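Local coordinates for phosphate-binding protein PstS (Borrelia burgdorferi, PDB 4N13) that binds inorganic phosphate with micromolar affinity as the solute-binding lipoprotein of the PstSACB ABC transporter for phosphate import, at residues Y44-F57 / I65-A79. Numbering follows the deposited sequence. Where two conformers were deposited one is given.
Sequences YDAQGSSVGINGLF and ISSRDLTKEEIEQGA. With SO4 (sulfate ion), chain D.
The guanidinium of Arg68 lies with one face on CD1 of Ile53, while its edge is given to polar partners. Ser50 OG sits in its plane and takes both NE and NH2, the latter at 3.2 Å. Further round the edge, NH1 and NH2 meet the carboxylate of Glu74 end-on, each on a syn lone pair. The salt bridge Arg68 NH2 to Glu74 OE2 is 2.8 Å. The ring of Phe57 carries Gln77 CB over one face, a CH-pi contact 4.1 Å from the centroid. Ala79 CB is at the ring edge, near its plane, 4.0 Å from Phe57 CZ. Glu74 CG packs against CE2 of the same ring. Ile53 fills the ground between, with CG2 on the Glu74 carboxylate and CD1 also on CD2 of Leu70. Glu74 and Thr71 form a capping box: Thr71 N donates to Glu74 OE1, and Glu74 N to Thr71 OG1.

Helix 49-57 follows strand 40-45 and packs on the loop after strand 63-66. Both strands pair in parallel with strand 12-18, in the periplasmic-binding-protein fold, with the anion at the helix N-terminus. There Ser67 N donates to Ser49 OG at 2.9 Å and 173°, nearly straight. With chi1 at -64°, Ser49 OG lies beside its own backbone N, and both donate to sulfate O3. Ser19 and Thr20 add further bonds. Ser19 O also holds the hydroxyl of Tyr44, whose ring carbon CE1 packs on Ile65 CG1.

The sulfate probably comes from the crystallisation liquor. It sits by Ser19, Thr20 and Ser49, which by similarity bind phosphate, so it probably mimics that ligand. The helix N-terminus would favour an anion there. Arg68 is turned to Glu74, so its charge is probably balanced within the protein, and the firm bonds to the anion made here come from the hydroxyl and backbone N-H of Ser49.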
loop_
_atom_site.group_PDB
_atom_site.type_symbol
_atom_site.label_atom_id
_atom_site.label_comp_id
_atom_site.label_asym_id
_atom_site.label_seq_id
_atom_site.Cartn_x
_atom_site.Cartn_y
_atom_site.Cartn_z
ATOM N N TYR A 44 -4.366 -1.017 20.709
ATOM C CA TYR A 44 -3.477 -0.799 19.564
ATOM C C TYR A 44 -2.606 0.417 19.801
ATOM O O TYR A 44 -3.125 1.499 20.059
ATOM C CB TYR A 44 -4.284 -0.623 18.260
ATOM C CG TYR A 44 -3.390 -0.654 17.036
ATOM C CD1 TYR A 44 -2.626 -1.772 16.760
ATOM C CD2 TYR A 44 -3.284 0.433 16.174
ATOM C CE1 TYR A 44 -1.782 -1.830 15.670
ATOM C CE2 TYR A 44 -2.429 0.379 15.071
ATOM C CZ TYR A 44 -1.681 -0.762 14.830
ATOM O OH TYR A 44 -0.824 -0.856 13.759
ATOM N N ASP A 45 -1.291 0.229 19.734
ATOM C CA ASP A 45 -0.337 1.321 19.887
ATOM C C ASP A 45 0.457 1.398 18.599
ATOM O O ASP A 45 1.180 0.483 18.261
ATOM C CB ASP A 45 0.592 1.105 21.085
ATOM C CG ASP A 45 1.285 2.394 21.521
ATOM O OD1 ASP A 45 1.303 3.347 20.730
ATOM O OD2 ASP A 45 1.845 2.457 22.636
ATOM N N ALA A 46 0.322 2.497 17.873
ATOM C CA ALA A 46 0.852 2.578 16.519
ATOM C C ALA A 46 2.096 3.467 16.418
ATOM O O ALA A 46 1.996 4.670 16.158
ATOM C CB ALA A 46 -0.224 3.075 15.582
ATOM N N GLN A 47 3.267 2.863 16.608
ATOM C CA GLN A 47 4.540 3.569 16.449
ATOM C C GLN A 47 5.322 3.088 15.221
ATOM O O GLN A 47 6.477 3.459 15.039
ATOM C CB GLN A 47 5.438 3.428 17.697
ATOM C CG GLN A 47 4.814 3.827 19.042
ATOM C CD GLN A 47 4.212 5.209 19.049
ATOM O OE1 GLN A 47 4.849 6.175 18.649
ATOM N NE2 GLN A 47 2.966 5.311 19.512
ATOM N N GLY A 48 4.703 2.264 14.383
ATOM C CA GLY A 48 5.344 1.801 13.162
ATOM C C GLY A 48 5.471 0.288 13.024
ATOM O O GLY A 48 5.471 -0.443 14.018
ATOM N N SER A 49 5.595 -0.199 11.788
ATOM C CA SER A 49 5.666 -1.647 11.557
ATOM C C SER A 49 6.859 -2.293 12.247
ATOM O O SER A 49 6.722 -3.304 12.924
ATOM C CB SER A 49 5.748 -1.932 10.065
ATOM O OG SER A 49 4.565 -1.497 9.387
ATOM N N SER A 50 8.042 -1.728 12.053
ATOM C CA SER A 50 9.245 -2.341 12.610
ATOM C C SER A 50 9.211 -2.324 14.136
ATOM O O SER A 50 9.589 -3.302 14.789
ATOM C CB SER A 50 10.503 -1.628 12.110
ATOM O OG SER A 50 10.717 -1.936 10.746
ATOM N N VAL A 51 8.748 -1.216 14.705
ATOM C CA VAL A 51 8.622 -1.137 16.155
ATOM C C VAL A 51 7.621 -2.175 16.674
ATOM O O VAL A 51 7.829 -2.800 17.708
ATOM C CB VAL A 51 8.210 0.275 16.590
ATOM C CG1 VAL A 51 7.867 0.309 18.070
ATOM C CG2 VAL A 51 9.329 1.286 16.240
ATOM N N GLY A 52 6.508 -2.350 15.966
ATOM C CA GLY A 52 5.548 -3.357 16.342
ATOM C C GLY A 52 6.141 -4.751 16.360
ATOM O O GLY A 52 5.927 -5.506 17.310
ATOM N N ILE A 53 6.854 -5.119 15.303
ATOM C CA ILE A 53 7.465 -6.448 15.262
ATOM C C ILE A 53 8.520 -6.587 16.375
ATOM O O ILE A 53 8.601 -7.609 17.051
ATOM C CB ILE A 53 8.073 -6.717 13.880
ATOM C CG1 ILE A 53 6.953 -6.736 12.823
ATOM C CG2 ILE A 53 8.880 -8.017 13.870
ATOM C CD1 ILE A 53 7.467 -6.602 11.409
ATOM N N ASN A 54 9.327 -5.557 16.580
ATOM C CA ASN A 54 10.311 -5.606 17.670
ATOM C C ASN A 54 9.600 -5.775 19.014
ATOM O O ASN A 54 10.041 -6.541 19.875
ATOM C CB ASN A 54 11.170 -4.345 17.625
ATOM C CG ASN A 54 12.343 -4.390 18.570
ATOM O OD1 ASN A 54 12.455 -3.570 19.468
ATOM N ND2 ASN A 54 13.233 -5.333 18.360
ATOM N N GLY A 55 8.495 -5.071 19.209
ATOM C CA GLY A 55 7.749 -5.192 20.447
ATOM C C GLY A 55 7.151 -6.587 20.620
ATOM O O GLY A 55 7.081 -7.112 21.723
ATOM N N LEU A 56 6.702 -7.191 19.529
ATOM C CA LEU A 56 6.249 -8.580 19.538
ATOM C C LEU A 56 7.348 -9.521 20.037
ATOM O O LEU A 56 7.127 -10.329 20.957
ATOM C CB LEU A 56 5.797 -8.985 18.134
ATOM C CG LEU A 56 5.453 -10.459 17.912
ATOM C CD1 LEU A 56 4.161 -10.825 18.632
ATOM C CD2 LEU A 56 5.285 -10.729 16.443
ATOM N N PHE A 57 8.553 -9.403 19.480
ATOM C CA PHE A 57 9.632 -10.295 19.868
ATOM C C PHE A 57 10.055 -10.082 21.318
ATOM O O PHE A 57 10.556 -11.011 21.958
ATOM C CB PHE A 57 10.823 -10.090 18.946
ATOM C CG PHE A 57 10.625 -10.606 17.544
ATOM C CD1 PHE A 57 9.673 -11.560 17.245
ATOM C CD2 PHE A 57 11.413 -10.141 16.531
ATOM C CE1 PHE A 57 9.537 -12.036 15.944
ATOM C CE2 PHE A 57 11.278 -10.611 15.255
ATOM C CZ PHE A 57 10.342 -11.553 14.964
ATOM N N ILE A 65 1.108 -5.452 13.666
ATOM C CA ILE A 65 0.507 -5.181 12.370
ATOM C C ILE A 65 1.549 -4.469 11.515
ATOM O O ILE A 65 2.056 -3.420 11.914
ATOM C CB ILE A 65 -0.737 -4.298 12.480
ATOM C CG1 ILE A 65 -1.737 -4.907 13.454
ATOM C CG2 ILE A 65 -1.328 -4.100 11.099
ATOM C CD1 ILE A 65 -2.302 -6.246 13.000
ATOM N N SER A 66 1.883 -5.045 10.352
ATOM C CA SER A 66 2.941 -4.495 9.516
ATOM C C SER A 66 2.459 -4.195 8.110
ATOM O O SER A 66 1.642 -4.920 7.554
ATOM C CB SER A 66 4.107 -5.484 9.443
ATOM O OG SER A 66 5.157 -4.968 8.647
ATOM N N SER A 67 2.962 -3.097 7.558
ATOM C CA SER A 67 2.747 -2.735 6.161
ATOM C C SER A 67 3.927 -3.118 5.275
ATOM O O SER A 67 3.951 -2.774 4.103
ATOM C CB SER A 67 2.479 -1.238 6.044
ATOM O OG SER A 67 3.553 -0.507 6.606
ATOM N N ARG A 68 4.907 -3.813 5.838
ATOM C CA ARG A 68 6.064 -4.264 5.081
ATOM C C ARG A 68 6.294 -5.742 5.278
ATOM O O ARG A 68 5.919 -6.311 6.315
ATOM C CB ARG A 68 7.319 -3.511 5.502
ATOM C CG ARG A 68 7.819 -3.841 6.902
ATOM C CD ARG A 68 9.341 -3.840 6.953
ATOM N NE ARG A 68 9.871 -3.932 8.312
ATOM C CZ ARG A 68 10.056 -5.072 8.979
ATOM N NH1 ARG A 68 9.746 -6.238 8.445
ATOM N NH2 ARG A 68 10.555 -5.047 10.197
ATOM N N ASP A 69 6.923 -6.355 4.286
ATOM C CA ASP A 69 7.186 -7.780 4.327
ATOM C C ASP A 69 8.238 -8.133 5.369
ATOM O O ASP A 69 9.202 -7.418 5.597
ATOM C CB ASP A 69 7.605 -8.309 2.951
ATOM C CG ASP A 69 6.418 -8.596 2.047
ATOM O OD1 ASP A 69 5.562 -7.699 1.881
ATOM O OD2 ASP A 69 6.344 -9.725 1.506
ATOM N N LEU A 70 8.008 -9.266 5.998
ATOM C CA LEU A 70 8.902 -9.830 7.000
ATOM C C LEU A 70 10.242 -10.174 6.373
ATOM O O LEU A 70 10.343 -10.538 5.195
ATOM C CB LEU A 70 8.296 -11.085 7.615
ATOM C CG LEU A 70 7.003 -10.912 8.416
ATOM C CD1 LEU A 70 6.520 -12.260 8.931
ATOM C CD2 LEU A 70 7.154 -9.944 9.579
ATOM N N THR A 71 11.281 -10.076 7.180
ATOM C CA THR A 71 12.612 -10.477 6.761
ATOM C C THR A 71 12.862 -11.942 7.102
ATOM O O THR A 71 12.134 -12.544 7.890
ATOM C CB THR A 71 13.679 -9.659 7.459
ATOM O OG1 THR A 71 13.628 -9.964 8.853
ATOM C CG2 THR A 71 13.458 -8.168 7.226
ATOM N N LYS A 72 13.910 -12.517 6.520
ATOM C CA LYS A 72 14.308 -13.870 6.882
ATOM C C LYS A 72 14.657 -13.964 8.364
ATOM O O LYS A 72 14.306 -14.945 9.010
ATOM C CB LYS A 72 15.489 -14.340 6.021
ATOM C CG LYS A 72 15.097 -14.591 4.575
ATOM C CD LYS A 72 16.263 -15.163 3.763
ATOM C CE LYS A 72 17.415 -14.184 3.579
ATOM N NZ LYS A 72 17.032 -12.996 2.769
ATOM N N GLU A 73 15.324 -12.953 8.908
ATOM C CA GLU A 73 15.665 -12.956 10.332
ATOM C C GLU A 73 14.400 -13.037 11.175
ATOM O O GLU A 73 14.362 -13.747 12.182
ATOM C CB GLU A 73 16.485 -11.713 10.719
ATOM C CG GLU A 73 16.882 -11.679 12.221
ATOM C CD GLU A 73 15.870 -10.954 13.160
ATOM O OE1 GLU A 73 14.979 -10.237 12.657
ATOM O OE2 GLU A 73 15.987 -11.065 14.411
ATOM N N GLU A 74 13.371 -12.304 10.769
ATOM C CA GLU A 74 12.132 -12.314 11.535
ATOM C C GLU A 74 11.476 -13.694 11.474
ATOM O O GLU A 74 10.979 -14.194 12.481
ATOM C CB GLU A 74 11.212 -11.188 11.047
ATOM C CG GLU A 74 11.772 -9.830 11.476
ATOM C CD GLU A 74 11.194 -8.637 10.760
ATOM O OE1 GLU A 74 10.537 -8.789 9.720
ATOM O OE2 GLU A 74 11.435 -7.517 11.254
ATOM N N ILE A 75 11.484 -14.304 10.291
ATOM C CA ILE A 75 10.970 -15.661 10.152
ATOM C C ILE A 75 11.765 -16.633 11.037
ATOM O O ILE A 75 11.205 -17.487 11.712
ATOM C CB ILE A 75 10.991 -16.119 8.669
ATOM C CG1 ILE A 75 10.033 -15.272 7.820
ATOM C CG2 ILE A 75 10.641 -17.589 8.540
ATOM C CD1 ILE A 75 8.601 -15.307 8.268
ATOM N N GLU A 76 13.083 -16.474 11.063
ATOM C CA GLU A 76 13.920 -17.350 11.862
ATOM C C GLU A 76 13.641 -17.209 13.356
ATOM O O GLU A 76 13.891 -18.133 14.127
ATOM C CB GLU A 76 15.384 -17.080 11.520
ATOM C CG GLU A 76 15.712 -17.518 10.092
ATOM C CD GLU A 76 16.901 -16.804 9.471
ATOM O OE1 GLU A 76 17.569 -16.018 10.175
ATOM O OE2 GLU A 76 17.155 -17.028 8.258
ATOM N N GLN A 77 13.168 -16.041 13.769
ATOM C CA GLN A 77 12.790 -15.795 15.159
ATOM C C GLN A 77 11.368 -16.245 15.447
ATOM O O GLN A 77 10.870 -16.042 16.546
ATOM C CB GLN A 77 12.923 -14.308 15.476
ATOM C CG GLN A 77 14.346 -13.810 15.562
ATOM C CD GLN A 77 15.046 -14.236 16.838
ATOM O OE1 GLN A 77 14.412 -14.664 17.812
ATOM N NE2 GLN A 77 16.360 -14.105 16.846
ATOM N N GLY A 78 10.707 -16.851 14.471
ATOM C CA GLY A 78 9.409 -17.467 14.704
ATOM C C GLY A 78 8.223 -16.681 14.181
ATOM O O GLY A 78 7.078 -17.075 14.403
ATOM N N ALA A 79 8.460 -15.578 13.477
ATOM C CA ALA A 79 7.343 -14.745 13.028
ATOM C C ALA A 79 6.526 -15.484 11.991
ATOM O O ALA A 79 7.069 -16.158 11.128
ATOM C CB ALA A 79 7.840 -13.423 12.451
HETATM S S SO4 D . 4.538 2.131 8.928
HETATM O O1 SO4 D . 3.964 2.751 10.099
HETATM O O2 SO4 D . 5.131 3.220 8.122
HETATM O O3 SO4 D . 5.516 1.079 9.207
HETATM O O4 SO4 D . 3.514 1.481 8.135
#